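Local coordinates for protein 2-Cys peroxiredoxin (Plasmodium yoelii, PDB 2H01) that probably reduces hydrogen peroxide and organic hydroperoxides to water and alcohols through a cysteine thiol, as a thioredoxin-linked peroxidase of the 2-Cys peroxiredoxin family, at residues A6-A11 against E22-S26; Y37-L41 against V119-A123; I51-D55 against I92-H97; S75-H79 against T98-D102. All coordinates share one frame; numbering follows the deposited sequence.

Interaction 1: A6-A11 against E22-S26; sequences APSFKA and EVSLS
The N-terminal beta hairpin of the peroxiredoxin fold, strands 10-14 and 20-24, brings Ala-11 against Val-23 and Phe-9 against Leu-25. Ala-11 and Val-23 form an antiparallel hydrogen-bonded pair: Ala-11 N reaches Val-23 O at 2.8 Å, and Val-23 N returns the bond to Ala-11 O at 2.8 Å, almost straight at 170°. Lys-10 and Ser-24 form the next, non-hydrogen-bonded pair and turn their side chains to the other face of the sheet, a polar choice that suits the solvent side. Beyond it Leu-25 N gives a longer bond, 3.3 Å, to Phe-9 O, and a water that donates to this same oxygen accepts from Ser-26 N, so the pairing carries on as 22-26 turns into a 3-10 segment. Phe-9 CG lies between the backbone N and the carbonyl carbon (chi1 61°), which brings one ring face over Leu-25 CB; a CH-pi contact results, with Leu-25 CB 4.0 Å from the ring centroid. Ile-107 of helix 106-110 also packs on Phe-9. Branched Leu-25 serves two neighbours at once: while CB and CD1 lie against the ring, CD2 extends to Ala-6 CB at 3.9 Å.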
# COMPACT_ATOMS: atom_id res chain seq x y z
N ALA A 6 -11.20 6.06 -4.36
CA ALA A 6 -10.12 5.26 -4.92
C ALA A 6 -10.83 4.00 -5.42
O ALA A 6 -11.80 3.54 -4.80
CB ALA A 6 -9.11 4.90 -3.86
N PRO A 7 -10.38 3.43 -6.55
CA PRO A 7 -10.98 2.22 -7.13
C PRO A 7 -11.15 1.14 -6.06
O PRO A 7 -10.17 0.63 -5.52
CB PRO A 7 -9.97 1.83 -8.19
CG PRO A 7 -9.50 3.16 -8.69
CD PRO A 7 -9.27 3.90 -7.39
N SER A 8 -12.39 0.80 -5.75
CA SER A 8 -12.64 -0.19 -4.71
C SER A 8 -12.26 -1.61 -5.11
O SER A 8 -11.89 -1.88 -6.25
CB SER A 8 -14.11 -0.14 -4.28
OG SER A 8 -14.98 -0.41 -5.36
N PHE A 9 -12.31 -2.52 -4.13
CA PHE A 9 -12.00 -3.92 -4.37
C PHE A 9 -12.38 -4.80 -3.18
O PHE A 9 -12.58 -4.32 -2.07
CB PHE A 9 -10.50 -4.10 -4.73
CG PHE A 9 -9.55 -3.65 -3.64
CD1 PHE A 9 -9.42 -4.37 -2.46
CD2 PHE A 9 -8.79 -2.49 -3.80
CE1 PHE A 9 -8.56 -3.94 -1.45
CE2 PHE A 9 -7.92 -2.06 -2.80
CZ PHE A 9 -7.81 -2.78 -1.63
N LYS A 10 -12.54 -6.07 -3.47
CA LYS A 10 -12.77 -7.10 -2.47
C LYS A 10 -11.82 -8.26 -2.74
O LYS A 10 -12.03 -9.03 -3.66
CB LYS A 10 -14.21 -7.58 -2.55
CG LYS A 10 -14.75 -8.08 -1.24
CD LYS A 10 -15.62 -9.30 -1.37
CE LYS A 10 -16.73 -9.10 -2.38
NZ LYS A 10 -18.01 -8.67 -1.77
N ALA A 11 -10.77 -8.37 -1.95
CA ALA A 11 -9.77 -9.41 -2.20
C ALA A 11 -9.51 -10.40 -1.08
O ALA A 11 -9.74 -10.10 0.09
CB ALA A 11 -8.45 -8.77 -2.61
N GLU A 22 -10.93 -12.04 3.97
CA GLU A 22 -11.29 -11.14 2.89
C GLU A 22 -11.11 -9.70 3.33
O GLU A 22 -11.32 -9.36 4.49
CB GLU A 22 -12.74 -11.39 2.49
CG GLU A 22 -13.23 -10.50 1.36
CD GLU A 22 -14.66 -10.81 0.99
OE1 GLU A 22 -15.54 -10.74 1.88
OE2 GLU A 22 -14.91 -11.13 -0.20
N VAL A 23 -10.63 -8.87 2.42
CA VAL A 23 -10.51 -7.44 2.67
C VAL A 23 -11.08 -6.58 1.56
O VAL A 23 -10.86 -6.83 0.38
CB VAL A 23 -9.06 -7.00 2.89
CG1 VAL A 23 -9.00 -5.49 2.96
CG2 VAL A 23 -8.51 -7.60 4.13
N SER A 24 -11.79 -5.54 1.95
CA SER A 24 -12.35 -4.59 1.00
C SER A 24 -11.76 -3.24 1.36
O SER A 24 -11.51 -2.94 2.52
CB SER A 24 -13.88 -4.52 1.13
OG SER A 24 -14.52 -5.74 0.78
N LEU A 25 -11.51 -2.41 0.35
CA LEU A 25 -10.94 -1.11 0.62
C LEU A 25 -11.86 -0.35 1.56
O LEU A 25 -11.41 0.30 2.51
CB LEU A 25 -10.77 -0.34 -0.68
CG LEU A 25 -9.98 0.95 -0.55
CD1 LEU A 25 -8.68 0.66 0.17
CD2 LEU A 25 -9.71 1.53 -1.91
N SER A 26 -13.16 -0.47 1.30
CA SER A 26 -14.20 0.21 2.06
C SER A 26 -14.27 -0.17 3.54
O SER A 26 -14.89 0.54 4.32
CB SER A 26 -15.58 -0.04 1.41
OG SER A 26 -15.96 -1.40 1.50
O HOH W 1 -13.69 -1.42 -1.30

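Interaction 2: Y37-L41 against V119-A123; sequences YFYPL and VALRA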
# COMPACT_ATOMS: atom_id res chain seq x y z
N TYR A 37 0.27 -0.77 -1.56
CA TYR A 37 1.45 -0.82 -2.41
C TYR A 37 1.47 -2.07 -3.27
O TYR A 37 0.93 -3.11 -2.89
CB TYR A 37 2.74 -0.74 -1.57
CG TYR A 37 3.04 -1.96 -0.70
CD1 TYR A 37 2.55 -2.06 0.60
CD2 TYR A 37 3.84 -2.99 -1.19
CE1 TYR A 37 2.85 -3.16 1.41
CE2 TYR A 37 4.14 -4.11 -0.39
CZ TYR A 37 3.65 -4.18 0.90
OH TYR A 37 3.96 -5.26 1.69
N PHE A 38 2.08 -1.96 -4.45
CA PHE A 38 2.15 -3.08 -5.39
C PHE A 38 3.56 -3.57 -5.69
O PHE A 38 4.51 -2.79 -5.75
CB PHE A 38 1.52 -2.71 -6.74
CG PHE A 38 0.04 -2.49 -6.70
CD1 PHE A 38 -0.48 -1.26 -6.33
CD2 PHE A 38 -0.84 -3.52 -7.03
CE1 PHE A 38 -1.87 -1.04 -6.29
CE2 PHE A 38 -2.23 -3.32 -7.00
CZ PHE A 38 -2.74 -2.08 -6.63
N TYR A 39 3.71 -4.87 -5.86
CA TYR A 39 4.99 -5.43 -6.25
C TYR A 39 4.64 -6.50 -7.29
O TYR A 39 3.53 -7.04 -7.29
CB TYR A 39 5.75 -6.00 -5.05
CG TYR A 39 5.06 -7.09 -4.28
CD1 TYR A 39 4.09 -6.79 -3.32
CD2 TYR A 39 5.38 -8.44 -4.49
CE1 TYR A 39 3.45 -7.79 -2.60
CE2 TYR A 39 4.75 -9.45 -3.78
CZ TYR A 39 3.79 -9.12 -2.84
OH TYR A 39 3.16 -10.11 -2.13
N PRO A 40 5.57 -6.80 -8.21
CA PRO A 40 5.36 -7.80 -9.26
C PRO A 40 4.96 -9.20 -8.82
O PRO A 40 3.85 -9.67 -9.08
CB PRO A 40 6.70 -7.81 -10.00
CG PRO A 40 7.26 -6.44 -9.76
CD PRO A 40 6.91 -6.20 -8.31
N LEU A 41 5.88 -9.87 -8.14
CA LEU A 41 5.66 -11.25 -7.74
C LEU A 41 6.30 -11.70 -6.45
O LEU A 41 7.22 -11.08 -5.92
CB LEU A 41 6.18 -12.18 -8.84
CG LEU A 41 5.62 -12.04 -10.25
CD1 LEU A 41 6.53 -12.80 -11.21
CD2 LEU A 41 4.19 -12.57 -10.29
N VAL A 119 2.02 -8.78 -14.52
CA VAL A 119 2.25 -8.42 -13.12
C VAL A 119 2.07 -6.94 -12.86
O VAL A 119 2.01 -6.13 -13.79
CB VAL A 119 3.66 -8.83 -12.67
CG1 VAL A 119 3.84 -10.34 -12.83
CG2 VAL A 119 4.71 -8.07 -13.49
N ALA A 120 1.98 -6.59 -11.59
CA ALA A 120 1.81 -5.20 -11.21
C ALA A 120 3.15 -4.49 -11.13
O ALA A 120 4.16 -5.10 -10.78
CB ALA A 120 1.09 -5.11 -9.87
N LEU A 121 3.15 -3.21 -11.48
CA LEU A 121 4.35 -2.39 -11.40
C LEU A 121 4.43 -1.90 -9.96
O LEU A 121 3.40 -1.79 -9.27
CB LEU A 121 4.22 -1.19 -12.34
CG LEU A 121 4.14 -1.50 -13.84
CD1 LEU A 121 3.50 -0.35 -14.56
CD2 LEU A 121 5.55 -1.78 -14.39
N ARG A 122 5.64 -1.62 -9.49
CA ARG A 122 5.84 -1.11 -8.14
C ARG A 122 5.15 0.25 -7.96
O ARG A 122 5.33 1.15 -8.77
CB ARG A 122 7.33 -0.97 -7.85
CG ARG A 122 8.06 -2.30 -7.61
CD ARG A 122 9.55 -2.08 -7.42
NE ARG A 122 10.26 -3.29 -7.01
CZ ARG A 122 10.49 -4.34 -7.80
NH1 ARG A 122 10.07 -4.34 -9.06
NH2 ARG A 122 11.13 -5.40 -7.33
N ALA A 123 4.34 0.38 -6.90
CA ALA A 123 3.64 1.64 -6.65
C ALA A 123 3.18 1.81 -5.20
O ALA A 123 2.80 0.83 -4.54
CB ALA A 123 2.43 1.74 -7.58
O HOH W 2 1.64 -8.14 -9.17
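Tyr-37 begins the contact beside Ala-123, where strand 33-38 runs antiparallel to strand 119-127 in the central sheet of the thioredoxin-like fold; its CA makes a CA-H...O contact with Ala-123 O, 3.0 Å away. The same oxygen accepts the hydrogen bond of Phe-38 N at 2.9 Å, in the carbonyl plane, while Ala-123 N returns only a weak bond to Phe-38 O. Phe-38 and Ala-123 are thus a hydrogen-bonded pair with side chains on one face. CG of Phe-38 lies anti to the carbonyl carbon (chi1 -67°), and the end of the ring leads away, though CD2 still touches Ala-120 CB at 3.8 Å. Alanine suits positions 120 and 123, since its small methyl lets the bulky ring lie close. Tyr-39 points away from 119-123, and its hydroxyl is hydrogen-bonded to Asp-42. At Pro-40, which has no N-H to offer, regular pairing lapses: a water donates to Pro-40 O at 2.7 Å and accepts from Ala-120 N, bridging the two segments. Pro-40 CD lies over one face of the Arg-122 guanidinium, toward its rim, 3.7 Å above the plane, and the side chains cross at about a right angle. Leu-41 CD2 then meets Val-119 CG1 at a tight 3.4 Å. The Arg-122 side chain is about 8 Å from that of Cys-47, the predicted peroxidatic cysteine, and makes a weak, long ion pair with Glu-50. Helix 49-56 packs on Tyr-37 and Tyr-39, helix 106-110 touches Phe-38 and Ala-120, and strand 66-72 flanks the segment through backbone bonds to Tyr-37 and Tyr-39.

Interaction 3: I51-D55 against I92-H97; sequences IIALD and IGNIKH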
# COMPACT_ATOMS: atom_id res chain seq x y z
N ILE A 51 8.61 -4.64 0.77
CA ILE A 51 7.81 -5.28 1.79
C ILE A 51 8.52 -5.26 3.14
O ILE A 51 7.94 -4.89 4.15
CB ILE A 51 7.45 -6.72 1.41
CG1 ILE A 51 6.57 -6.75 0.17
CG2 ILE A 51 6.80 -7.41 2.58
CD1 ILE A 51 6.46 -8.07 -0.50
N ILE A 52 9.48 -5.55 3.32
CA ILE A 52 10.42 -5.45 4.44
C ILE A 52 10.76 -4.00 4.75
O ILE A 52 10.76 -3.58 5.91
CB ILE A 52 11.70 -6.25 4.13
CG1 ILE A 52 11.36 -7.65 3.61
CG2 ILE A 52 12.58 -6.34 5.37
CD1 ILE A 52 12.53 -8.38 3.01
N ALA A 53 11.10 -3.34 4.13
CA ALA A 53 11.30 -1.97 4.61
C ALA A 53 10.01 -1.45 5.27
O ALA A 53 10.08 -0.77 6.30
CB ALA A 53 11.69 -1.07 3.46
N LEU A 54 8.86 -1.75 4.69
CA LEU A 54 7.59 -1.30 5.25
C LEU A 54 7.25 -2.02 6.55
O LEU A 54 6.89 -1.38 7.55
CB LEU A 54 6.45 -1.48 4.25
CG LEU A 54 6.51 -0.65 2.97
CD1 LEU A 54 5.37 -1.04 2.05
CD2 LEU A 54 6.46 0.84 3.30
N ASP A 55 7.35 -3.35 6.54
CA ASP A 55 7.03 -4.12 7.73
C ASP A 55 7.92 -3.75 8.91
O ASP A 55 7.49 -3.76 10.06
CB ASP A 55 7.14 -5.62 7.48
CG ASP A 55 6.56 -6.44 8.63
OD1 ASP A 55 5.34 -6.35 8.86
OD2 ASP A 55 7.33 -7.14 9.32
N ILE A 92 9.87 -13.81 2.75
CA ILE A 92 9.66 -12.56 3.46
C ILE A 92 9.55 -12.78 4.94
O ILE A 92 9.49 -11.84 5.69
CB ILE A 92 8.41 -11.83 2.97
CG1 ILE A 92 7.36 -12.82 2.51
CG2 ILE A 92 8.76 -10.84 1.89
CD1 ILE A 92 5.98 -12.42 2.84
N GLY A 93 9.50 -14.04 5.33
CA GLY A 93 9.29 -14.40 6.72
C GLY A 93 7.96 -13.94 7.22
O GLY A 93 7.03 -13.71 6.46
N ASN A 94 7.87 -13.77 8.53
CA ASN A 94 6.60 -13.53 9.19
C ASN A 94 6.21 -12.06 9.31
O ASN A 94 6.10 -11.55 10.41
CB ASN A 94 6.61 -14.18 10.55
CG ASN A 94 5.24 -14.49 11.03
OD1 ASN A 94 5.04 -14.77 12.20
ND2 ASN A 94 4.28 -14.45 10.13
N ILE A 95 6.00 -11.39 8.19
CA ILE A 95 5.57 -10.00 8.22
C ILE A 95 4.22 -9.84 8.90
O ILE A 95 3.39 -10.73 8.90
CB ILE A 95 5.55 -9.39 6.83
CG1 ILE A 95 4.46 -10.03 5.97
CG2 ILE A 95 6.89 -9.48 6.20
CD1 ILE A 95 3.89 -9.12 4.95
N LYS A 96 4.02 -8.68 9.48
CA LYS A 96 2.98 -8.54 10.46
C LYS A 96 1.80 -7.73 9.94
O LYS A 96 0.81 -7.54 10.62
CB LYS A 96 3.56 -8.01 11.76
CG LYS A 96 4.25 -9.08 12.57
CD LYS A 96 3.32 -10.27 12.78
CE LYS A 96 4.07 -11.55 13.18
NZ LYS A 96 4.73 -11.51 14.49
N HIS A 97 1.90 -7.29 8.69
CA HIS A 97 0.81 -6.54 8.06
C HIS A 97 0.20 -7.41 6.95
O HIS A 97 0.83 -8.36 6.49
CB HIS A 97 1.31 -5.20 7.51
CG HIS A 97 2.31 -5.31 6.41
ND1 HIS A 97 1.94 -5.40 5.08
CD2 HIS A 97 3.66 -5.27 6.42
CE1 HIS A 97 3.02 -5.41 4.32
NE2 HIS A 97 4.08 -5.33 5.11
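Asp-55 meets His-97 and the backbone of Lys-96 where helix 49-56 of the thioredoxin-like fold packs against the loop leading into strand 98-101. Asp-55 CB sits at the edge of the His-97 ring, in the ring plane and 3.7 Å from CD2. CG lies anti to the backbone N (chi1 -170°), which sends the carboxylate out from the helix to the loop, with CG 3.6 Å from Ile-95 CB. OD1 accepts a short, nearly straight hydrogen bond from Lys-96 N, 2.7 Å at 170°; the donor stands above the carboxylate plane. OD1 also comes to the edge of the imidazole, and OD2 lies beside Ile-95 CA at 3.5 Å. An aspartate suits this place because its short chain can serve a loop N-H directly from the helix. One turn earlier, Ile-51 supplies the apolar part: its CG2 lies 4.0 Å from Ile-92 CG2 and close to Ile-95 CD1, and Trp-82 of helix 76-83 packs on both Ile-51 and Ile-92. The neighbouring Ile-52 has its side chain about 6 Å from that of Cys-47, the predicted peroxidatic cysteine. The Asp-55 carboxylate and His-97 ring planes are 43° apart; Ile-95 CD1 lies over one face of the imidazole, 3.8 Å above its plane.

Interaction 4: S75-H79 against T98-D102; sequences SKFTH and TLISD
The helix start at 75-79 lies alongside strand 98-101; the nearest CA atoms are those of Ser-75 and Ser-101, 5.2 Å apart, and the CA gap widens to 7.2 Å from His-79 to Leu-99. They belong to a beta-alpha-beta unit, in which helix 76-83 joins the parallel strands 66-72 and 98-101. Ser-75 holds the N-cap position, and its carbonyl accepts the first helical bond from His-79 N. Ser-101 OG comes within 3.1 Å of Ser-75 CA, close packing that a small side chain permits; its hydroxyl is hydrogen-bonded to Asp-74 O. The principal bridge is His-79. With CG anti to the carbonyl carbon (chi1 -76°), the imidazole reaches from the helix to the strand, and NE2 donates to Ile-100 O at 2.9 Å. That oxygen lies in the ring plane, yet the nitrogen stands 66° out of the carbonyl plane. ND1 is hydrogen-bonded to Asp-42 OD2; a carbonyl at one nitrogen and a carboxylate at the other fix the ring's rotation and probably favour its cationic form. Ser-75 O lies over one face, 3.6 Å above the plane and toward the rim; over the opposite face lies Leu-99 CD1, and Leu-99 CB touches His-79 CD2 at 3.7 Å.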
# COMPACT_ATOMS: atom_id res chain seq x y z
N SER A 75 -1.57 -15.64 -5.64
CA SER A 75 -2.72 -16.11 -4.86
C SER A 75 -2.43 -16.00 -3.37
O SER A 75 -1.28 -15.79 -2.97
CB SER A 75 -3.03 -17.58 -5.20
OG SER A 75 -1.97 -18.41 -4.75
N LYS A 76 -3.47 -16.16 -2.54
CA LYS A 76 -3.28 -16.09 -1.10
C LYS A 76 -2.46 -17.28 -0.61
O LYS A 76 -1.73 -17.17 0.37
CB LYS A 76 -4.63 -16.05 -0.36
CG LYS A 76 -5.57 -17.23 -0.59
CD LYS A 76 -6.69 -17.18 0.46
CE LYS A 76 -7.63 -18.38 0.40
NZ LYS A 76 -8.51 -18.33 -0.79
N PHE A 77 -2.58 -18.40 -1.31
CA PHE A 77 -1.82 -19.59 -0.94
C PHE A 77 -0.33 -19.36 -1.14
O PHE A 77 0.48 -19.79 -0.32
CB PHE A 77 -2.29 -20.78 -1.77
CG PHE A 77 -3.72 -21.15 -1.51
CD1 PHE A 77 -4.08 -21.81 -0.34
CD2 PHE A 77 -4.71 -20.81 -2.42
CE1 PHE A 77 -5.40 -22.13 -0.08
CE2 PHE A 77 -6.04 -21.13 -2.17
CZ PHE A 77 -6.39 -21.79 -1.00
N THR A 78 0.08 -18.70 -2.21
CA THR A 78 1.50 -18.44 -2.33
C THR A 78 2.05 -17.33 -1.46
O THR A 78 3.23 -17.36 -1.11
CB THR A 78 2.04 -18.43 -3.76
OG1 THR A 78 0.97 -18.58 -4.69
CG2 THR A 78 2.63 -17.11 -4.10
N HIS A 79 1.20 -16.40 -1.05
CA HIS A 79 1.63 -15.41 -0.06
C HIS A 79 1.96 -16.15 1.24
O HIS A 79 3.01 -15.95 1.84
CB HIS A 79 0.51 -14.40 0.26
CG HIS A 79 0.29 -13.36 -0.79
ND1 HIS A 79 1.21 -13.10 -1.79
CD2 HIS A 79 -0.72 -12.48 -0.97
CE1 HIS A 79 0.77 -12.10 -2.54
NE2 HIS A 79 -0.39 -11.71 -2.06
N THR A 98 -1.01 -7.11 6.53
CA THR A 98 -1.67 -7.93 5.52
C THR A 98 -1.24 -7.80 4.07
O THR A 98 -0.87 -6.74 3.59
CB THR A 98 -3.23 -7.79 5.62
OG1 THR A 98 -3.79 -7.68 4.30
CG2 THR A 98 -3.63 -6.61 6.46
N LEU A 99 -1.26 -8.94 3.37
CA LEU A 99 -0.92 -9.00 1.96
C LEU A 99 -2.21 -9.42 1.25
O LEU A 99 -2.85 -10.40 1.65
CB LEU A 99 0.18 -10.03 1.71
CG LEU A 99 1.56 -9.77 2.33
CD1 LEU A 99 2.51 -10.92 1.99
CD2 LEU A 99 2.13 -8.46 1.80
N ILE A 100 -2.58 -8.96 0.25
CA ILE A 100 -3.79 -9.37 -0.44
C ILE A 100 -3.48 -9.95 -1.81
O ILE A 100 -2.42 -9.66 -2.39
CB ILE A 100 -4.76 -8.17 -0.58
CG1 ILE A 100 -4.10 -7.04 -1.37
CG2 ILE A 100 -5.20 -7.68 0.79
CD1 ILE A 100 -5.05 -5.93 -1.76
N SER A 101 -4.42 -10.56 -2.30
CA SER A 101 -4.18 -11.34 -3.50
C SER A 101 -5.03 -10.85 -4.66
O SER A 101 -6.25 -10.94 -4.60
CB SER A 101 -4.48 -12.82 -3.23
OG SER A 101 -4.46 -13.59 -4.43
N ASP A 102 -4.34 -10.37 -5.69
CA ASP A 102 -4.95 -9.84 -6.90
C ASP A 102 -4.97 -10.85 -8.05
O ASP A 102 -4.40 -10.61 -9.10
CB ASP A 102 -4.26 -8.55 -7.33
CG ASP A 102 -5.01 -7.80 -8.42
OD1 ASP A 102 -6.22 -8.01 -8.56
OD2 ASP A 102 -4.46 -7.01 -9.19

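Overall arrangement
From the N terminus, interaction 1 comes first: it closes a short hairpin loop before any other contact opens. Interaction 2 then closes a loop of 77 residues, from strand 33-38 to strand 119-127, and both remaining contacts nest within it. Interactions 3 and 4 cross, since 75-79 falls between 51-55 and 92-97, and 98-102 follows directly after. Interaction 3 ties a helix to the loop after helix 76-83, whereas interaction 4 ties that helix to the next strand. Tyr-37 and Tyr-39 connect interaction 2 to both, packing on Ile-51 and Leu-99. Ala-11 touches Ile-100 and Ser-101, where strand 10-14 lies beside strand 98-101 in the same sheet.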